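Local coordinates for mandelate racemase/muconate lactonizing protein (Alicyclobacillus acidocaldarius LAA1, PDB 3QLD), which is of unknown function but has the two-domain architecture of the enolase superfamily, an N-terminal capping domain and a TIM-barrel-like C-terminal domain, at residues Glu58-Thr61 / Asp62-Trp65; Ser200-Pro203 / Glu204-Pro207; Trp359-Arg362 / Asp363-Arg366. One frame throughout, in Å; residues are numbered along the deposited sequence.

Interaction 1. Residues Glu58-Thr61 / Asp62-Trp65; sequences EECT and DTAW. With SO4 (sulfate ion), chain E.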
# COMPACT_ATOMS: atom_id res chain seq x y z
N GLU A 58 0.62 -5.03 2.96
CA GLU A 58 1.10 -3.89 3.78
C GLU A 58 0.18 -3.65 4.97
O GLU A 58 0.58 -2.98 5.92
CB GLU A 58 1.26 -2.62 2.94
CG GLU A 58 -0.09 -1.97 2.46
CD GLU A 58 -0.80 -2.74 1.33
OE1 GLU A 58 -0.19 -3.65 0.68
OE2 GLU A 58 -1.98 -2.39 1.09
N GLU A 59 -1.03 -4.22 4.93
CA GLU A 59 -2.00 -4.08 6.07
C GLU A 59 -1.75 -5.13 7.16
O GLU A 59 -1.37 -6.27 6.88
CB GLU A 59 -3.48 -4.11 5.50
CG GLU A 59 -3.78 -2.90 4.53
CD GLU A 59 -5.23 -3.02 4.04
OE1 GLU A 59 -6.10 -2.58 4.82
OE2 GLU A 59 -5.47 -3.63 3.00
N CYS A 60 -1.91 -4.76 8.42
CA CYS A 60 -1.87 -5.76 9.43
C CYS A 60 -2.97 -5.40 10.43
O CYS A 60 -3.62 -4.33 10.33
CB CYS A 60 -0.45 -5.87 10.06
SG CYS A 60 0.01 -4.30 11.03
N THR A 61 -3.15 -6.25 11.44
CA THR A 61 -4.26 -6.10 12.39
C THR A 61 -4.22 -4.75 13.08
O THR A 61 -5.23 -4.07 13.18
CB THR A 61 -4.27 -7.16 13.47
OG1 THR A 61 -4.01 -8.40 12.86
CG2 THR A 61 -5.71 -7.24 14.11
N ASP A 62 -3.02 -4.36 13.48
CA ASP A 62 -2.83 -3.13 14.23
C ASP A 62 -3.23 -1.91 13.42
O ASP A 62 -3.91 -0.97 13.93
CB ASP A 62 -1.34 -2.98 14.66
CG ASP A 62 -1.00 -3.73 15.94
OD1 ASP A 62 -1.90 -4.11 16.72
OD2 ASP A 62 0.20 -3.94 16.14
N THR A 63 -2.79 -1.88 12.19
CA THR A 63 -3.00 -0.72 11.36
C THR A 63 -4.45 -0.70 10.83
O THR A 63 -5.03 0.39 10.75
CB THR A 63 -2.00 -0.58 10.20
OG1 THR A 63 -2.03 -1.75 9.39
CG2 THR A 63 -0.53 -0.38 10.79
N ALA A 64 -4.99 -1.88 10.53
CA ALA A 64 -6.39 -1.94 10.10
C ALA A 64 -7.34 -1.45 11.24
O ALA A 64 -8.34 -0.78 11.02
CB ALA A 64 -6.75 -3.46 9.66
N TRP A 65 -7.01 -1.79 12.47
CA TRP A 65 -7.86 -1.38 13.61
C TRP A 65 -7.93 0.14 13.65
O TRP A 65 -9.02 0.75 13.67
CB TRP A 65 -7.25 -1.96 14.89
CG TRP A 65 -8.05 -1.53 16.13
CD1 TRP A 65 -7.79 -0.45 16.99
CD2 TRP A 65 -9.26 -2.12 16.58
NE1 TRP A 65 -8.80 -0.37 17.95
CE2 TRP A 65 -9.69 -1.39 17.73
CE3 TRP A 65 -10.02 -3.23 16.13
CZ2 TRP A 65 -10.85 -1.75 18.45
CZ3 TRP A 65 -11.16 -3.58 16.85
CH2 TRP A 65 -11.55 -2.85 17.99
S SO4 E . -7.79 2.76 19.83
O1 SO4 E . -8.92 1.81 19.86
O2 SO4 E . -6.91 2.55 18.68
O3 SO4 E . -8.32 4.14 19.75
O4 SO4 E . -7.03 2.55 21.07

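Interaction 2. Residues Ser200-Pro203 / Glu204-Pro207; sequences SYRP and EDAP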
# COMPACT_ATOMS: atom_id res chain seq x y z
N SER A 200 10.14 -17.30 -4.31
CA SER A 200 11.39 -17.86 -4.00
C SER A 200 12.29 -17.98 -5.22
O SER A 200 13.46 -18.26 -5.09
CB SER A 200 11.14 -19.22 -3.28
OG SER A 200 10.66 -20.24 -4.15
N TYR A 201 11.73 -17.80 -6.45
CA TYR A 201 12.53 -17.85 -7.68
C TYR A 201 12.96 -16.43 -8.15
O TYR A 201 12.37 -15.39 -7.78
CB TYR A 201 11.79 -18.58 -8.82
CG TYR A 201 11.53 -20.03 -8.47
CD1 TYR A 201 12.38 -21.06 -8.94
CD2 TYR A 201 10.52 -20.36 -7.60
CE1 TYR A 201 12.14 -22.45 -8.62
CE2 TYR A 201 10.26 -21.74 -7.23
CZ TYR A 201 11.10 -22.76 -7.72
OH TYR A 201 10.82 -24.04 -7.31
N ARG A 202 13.97 -16.44 -9.01
CA ARG A 202 14.53 -15.25 -9.63
C ARG A 202 14.58 -15.49 -11.13
O ARG A 202 14.48 -16.64 -11.59
CB ARG A 202 15.95 -15.04 -9.10
CG ARG A 202 16.01 -14.73 -7.58
CD ARG A 202 15.23 -13.46 -7.20
NE ARG A 202 15.30 -13.27 -5.75
CZ ARG A 202 14.51 -13.84 -4.85
NH1 ARG A 202 13.51 -14.65 -5.21
NH2 ARG A 202 14.73 -13.59 -3.56
N PRO A 203 14.75 -14.43 -11.94
CA PRO A 203 14.77 -14.67 -13.37
C PRO A 203 15.77 -15.72 -13.90
O PRO A 203 15.45 -16.43 -14.88
CB PRO A 203 15.02 -13.29 -13.95
CG PRO A 203 14.32 -12.40 -12.96
CD PRO A 203 14.75 -12.99 -11.64
N GLU A 204 16.93 -15.85 -13.23
CA GLU A 204 17.95 -16.86 -13.58
C GLU A 204 17.49 -18.33 -13.41
O GLU A 204 18.08 -19.23 -13.96
CB GLU A 204 19.24 -16.67 -12.78
CG GLU A 204 19.93 -15.39 -13.08
CD GLU A 204 19.56 -14.27 -12.12
OE1 GLU A 204 18.38 -14.20 -11.65
OE2 GLU A 204 20.47 -13.43 -11.87
N ASP A 205 16.43 -18.53 -12.65
CA ASP A 205 15.83 -19.84 -12.34
C ASP A 205 14.79 -20.29 -13.38
O ASP A 205 14.21 -21.39 -13.26
CB ASP A 205 15.16 -19.73 -10.99
CG ASP A 205 16.16 -19.50 -9.81
OD1 ASP A 205 17.24 -20.15 -9.81
OD2 ASP A 205 15.84 -18.68 -8.89
N ALA A 206 14.54 -19.48 -14.39
CA ALA A 206 13.59 -19.83 -15.43
C ALA A 206 13.78 -21.27 -16.00
O ALA A 206 12.76 -21.93 -16.21
CB ALA A 206 13.54 -18.78 -16.60
N PRO A 207 15.04 -21.72 -16.25
CA PRO A 207 15.17 -23.08 -16.80
C PRO A 207 14.56 -24.16 -15.88
O PRO A 207 13.91 -25.09 -16.34
CB PRO A 207 16.68 -23.22 -16.95
CG PRO A 207 17.12 -21.78 -17.29
CD PRO A 207 16.35 -21.03 -16.23
O HOH W 1 16.25 -18.21 -6.40

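Interaction 3. Residues Trp359-Arg362 / Asp363-Arg366; sequences WVDR and DAVR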
# COMPACT_ATOMS: atom_id res chain seq x y z
N TRP A 359 -25.87 -16.98 12.21
CA TRP A 359 -24.92 -18.03 12.33
C TRP A 359 -23.80 -17.73 13.34
O TRP A 359 -23.07 -18.61 13.73
CB TRP A 359 -24.28 -18.30 10.97
CG TRP A 359 -25.17 -19.01 10.03
CD1 TRP A 359 -26.50 -19.31 10.23
CD2 TRP A 359 -24.83 -19.53 8.73
NE1 TRP A 359 -26.99 -19.98 9.13
CE2 TRP A 359 -26.00 -20.14 8.20
CE3 TRP A 359 -23.65 -19.55 7.95
CZ2 TRP A 359 -26.04 -20.75 6.94
CZ3 TRP A 359 -23.70 -20.16 6.66
CH2 TRP A 359 -24.88 -20.76 6.18
N VAL A 360 -23.67 -16.48 13.76
CA VAL A 360 -22.62 -16.07 14.68
C VAL A 360 -22.86 -16.48 16.13
O VAL A 360 -23.93 -16.19 16.71
CB VAL A 360 -22.42 -14.54 14.60
CG1 VAL A 360 -21.30 -14.11 15.57
CG2 VAL A 360 -22.07 -14.09 13.16
N ASP A 361 -21.87 -17.14 16.71
CA ASP A 361 -21.84 -17.51 18.15
C ASP A 361 -21.35 -16.29 18.94
O ASP A 361 -20.13 -16.01 18.99
CB ASP A 361 -20.97 -18.75 18.37
CG ASP A 361 -20.97 -19.26 19.85
OD1 ASP A 361 -21.31 -18.50 20.76
OD2 ASP A 361 -20.59 -20.42 20.08
N ARG A 362 -22.31 -15.57 19.51
CA ARG A 362 -22.04 -14.39 20.31
C ARG A 362 -21.16 -14.69 21.49
O ARG A 362 -20.32 -13.85 21.83
CB ARG A 362 -23.33 -13.67 20.77
CG ARG A 362 -24.36 -13.19 19.68
CD ARG A 362 -23.77 -12.97 18.30
NE ARG A 362 -24.62 -12.15 17.41
CZ ARG A 362 -25.45 -12.65 16.49
NH1 ARG A 362 -25.59 -13.97 16.35
NH2 ARG A 362 -26.15 -11.83 15.71
N ASP A 363 -21.29 -15.87 22.12
CA ASP A 363 -20.41 -16.24 23.26
C ASP A 363 -18.97 -16.44 22.85
O ASP A 363 -18.04 -16.13 23.60
CB ASP A 363 -20.83 -17.55 23.96
CG ASP A 363 -22.14 -17.42 24.75
OD1 ASP A 363 -22.37 -16.38 25.39
OD2 ASP A 363 -22.93 -18.39 24.75
N ALA A 364 -18.78 -17.05 21.69
CA ALA A 364 -17.43 -17.25 21.19
C ALA A 364 -16.82 -15.89 20.83
O ALA A 364 -15.70 -15.58 21.26
CB ALA A 364 -17.42 -18.24 20.00
N VAL A 365 -17.57 -15.06 20.11
CA VAL A 365 -17.06 -13.74 19.76
C VAL A 365 -16.62 -13.01 21.04
O VAL A 365 -15.52 -12.40 21.10
CB VAL A 365 -18.10 -12.92 18.95
CG1 VAL A 365 -17.69 -11.41 18.87
CG2 VAL A 365 -18.26 -13.49 17.58
N ARG A 366 -17.46 -13.10 22.07
CA ARG A 366 -17.16 -12.41 23.32
C ARG A 366 -15.95 -12.96 24.04
O ARG A 366 -15.09 -12.16 24.50
CB ARG A 366 -18.38 -12.41 24.22
CG ARG A 366 -19.24 -11.21 23.99
CD ARG A 366 -19.62 -10.59 25.38
NE ARG A 366 -19.65 -11.61 26.45
CZ ARG A 366 -19.69 -11.38 27.77
NH1 ARG A 366 -19.74 -10.13 28.25
NH2 ARG A 366 -19.70 -12.41 28.60

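Interaction 1. Residues Glu58-Thr61 / Asp62-Trp65
Two successive backbone bonds open helix 61-80, behind Cys60 at its N-cap: Ala64 N gives its hydrogen to Cys60 O at 2.8 Å, nearly straight at 166°, and Trp65 N reaches Thr61 O at 3.0 Å. Cys60 O is gripped twice, because the hydroxyl of Thr63 also donates to it, OG1 to O at 3.2 Å, from well off the C=O axis and tilted out of the carbonyl plane. The first torsion of Thr63 sets OG1 between its own backbone N and carbonyl carbon (chi1 57°), while CG2 faces the sulfur. Cys60 SG lies alongside this side chain, 3.7 Å from Thr63 OG1, and near the CB of Asp62 as well. The methyl of Ala64 packs against the same carbonyl, CB 3.3 Å from Cys60 O. This is the start of a helix in the N-terminal capping domain of the enolase superfamily, laid on the antiparallel sheet: Thr61, Ala64 and Trp65 all rest on Ile32 of strand 25-38. The indole of Trp65 leads away from residues 58-61, CG anti to its backbone N (chi1 178°), and sends its edge to a sulfate, probably from the crystallisation liquor; NE1 donates to O1 at 2.9 Å in an almost linear bond, with the sulfur in the ring plane. NE2 of His70 and of His384, in the C-terminal histidine tag, also hydrogen-bond to this ion. The carboxylate of Asp62 forms a salt bridge with Arg10 through OD1 and a hydrogen bond with His71 of the second subunit through OD2, which ties the helix start to the dimer interface. Glu59, buried, turns its two oxygens to the backbone N-H groups of Met106 and Ser107.

Interaction 2. Residues Ser200-Pro203 / Glu204-Pro207
Asp205 folds its carboxylate back onto the chain before it, where OD2 takes the backbone N-H of Arg202 at 2.9 Å. The approach is on the anti side of the oxygen, 18° out of the carboxylate plane. In return Asp205 N donates to Arg202 O, also at 2.9 Å, and the two bonds clasp the turn. Ala206 N follows with a bond to Pro203 O at 3.2 Å, as the 3-10 turn that includes Pro203, Glu204 and Asp205 passes into helix 206-211. The CB of Asp205 sits at the edge of the Tyr201 ring, near its plane, 3.7 Å from CD1, with the carboxylate nearly perpendicular to the ring. Glu204 bends at chi2 (95°) and brings OE1 alongside the aliphatic root of Arg202, 3.6 Å from CB.

A second shell fixes these groups. A water donates to Asp205 OD2 at 2.6 Å and to Ser200 O, linking the carboxylate to the chain entering the turn. Arg202 lies beside Asp205 but turns its guanidinium to backbone carbonyls: NH1 donates to Tyr201 O and also to Gly199 O. Tyr201 OH is bonded to Asp177, and its ring packs on Val208 and Leu209, anchoring this strand-to-helix connection of the parallel-stranded barrel, where a side chain at the helix start returns to a backbone N-H three residues back. Arg202 and Asp205 form no direct salt bridge, their charged atoms being 5.9 Å apart (NH1 to OD2); OD2 is held by a backbone N-H and a water, and the nearby guanidinium probably adds a modest stabilisation of the negative charge.

Interaction 3. Residues Trp359-Arg362 / Asp363-Arg366
Asp361 caps the N-terminus of helix 362-368 by accepting from Ala364 N at OD1, 3.1 Å away. With CG anti to its backbone N (chi1 -176°), the carboxylate swings toward the first turn, the N-H meets OD1 from above the carboxylate plane, and the methyl of Ala364 packs under the carboxylate, CB 3.7 Å from Asp361 CG. Asp361 O takes Val365 N at 3.0 Å in an almost linear bond (172°), and Arg366 N closes on Arg362 O. The packed side is apolar: Val360 CG1 touches Val365 CG2 at 3.7 Å, both residues buried. The solvent side is looser and charged. Asp363 OD2 comes within 4.3 Å of Asp361 OD1, a like-charge approach that the helix N-terminus probably eases, and Arg366 runs outward beyond its CB and CG, which skirt Arg362 O. Arg362 curls back instead, so that NH1 donates to Val360 O at 2.8 Å, while NH2 forms a salt bridge with Glu43. The turn therefore lies against strand 43-48, where Val360 and Arg362 rest on Trp45, while Asp361 is hydrogen-bonded through its backbone to Val335, and the helix leads directly into strand 369-376.

In the fold
Three helix starts lie in series along the chain. Interaction 1 opens helix 61-80 of the N-terminal domain, interaction 2 leads from strand 192-196 of the barrel sheet into helix 206-211, and interaction 3 begins helix 362-368 just before strand 369-376. Interactions 2 and 3 lie on opposite sides of the chain's centre, their centres 47 Å apart. The centre of interaction 1 is 32 Å from that of interaction 2 and 23 Å from that of interaction 3. Interactions 1 and 3 both pack on the N-terminal antiparallel sheet, through strands 25-38 and 43-48; since strand 369-376 joins that sheet, the chain's end returns to the capping domain, linking it to the barrel.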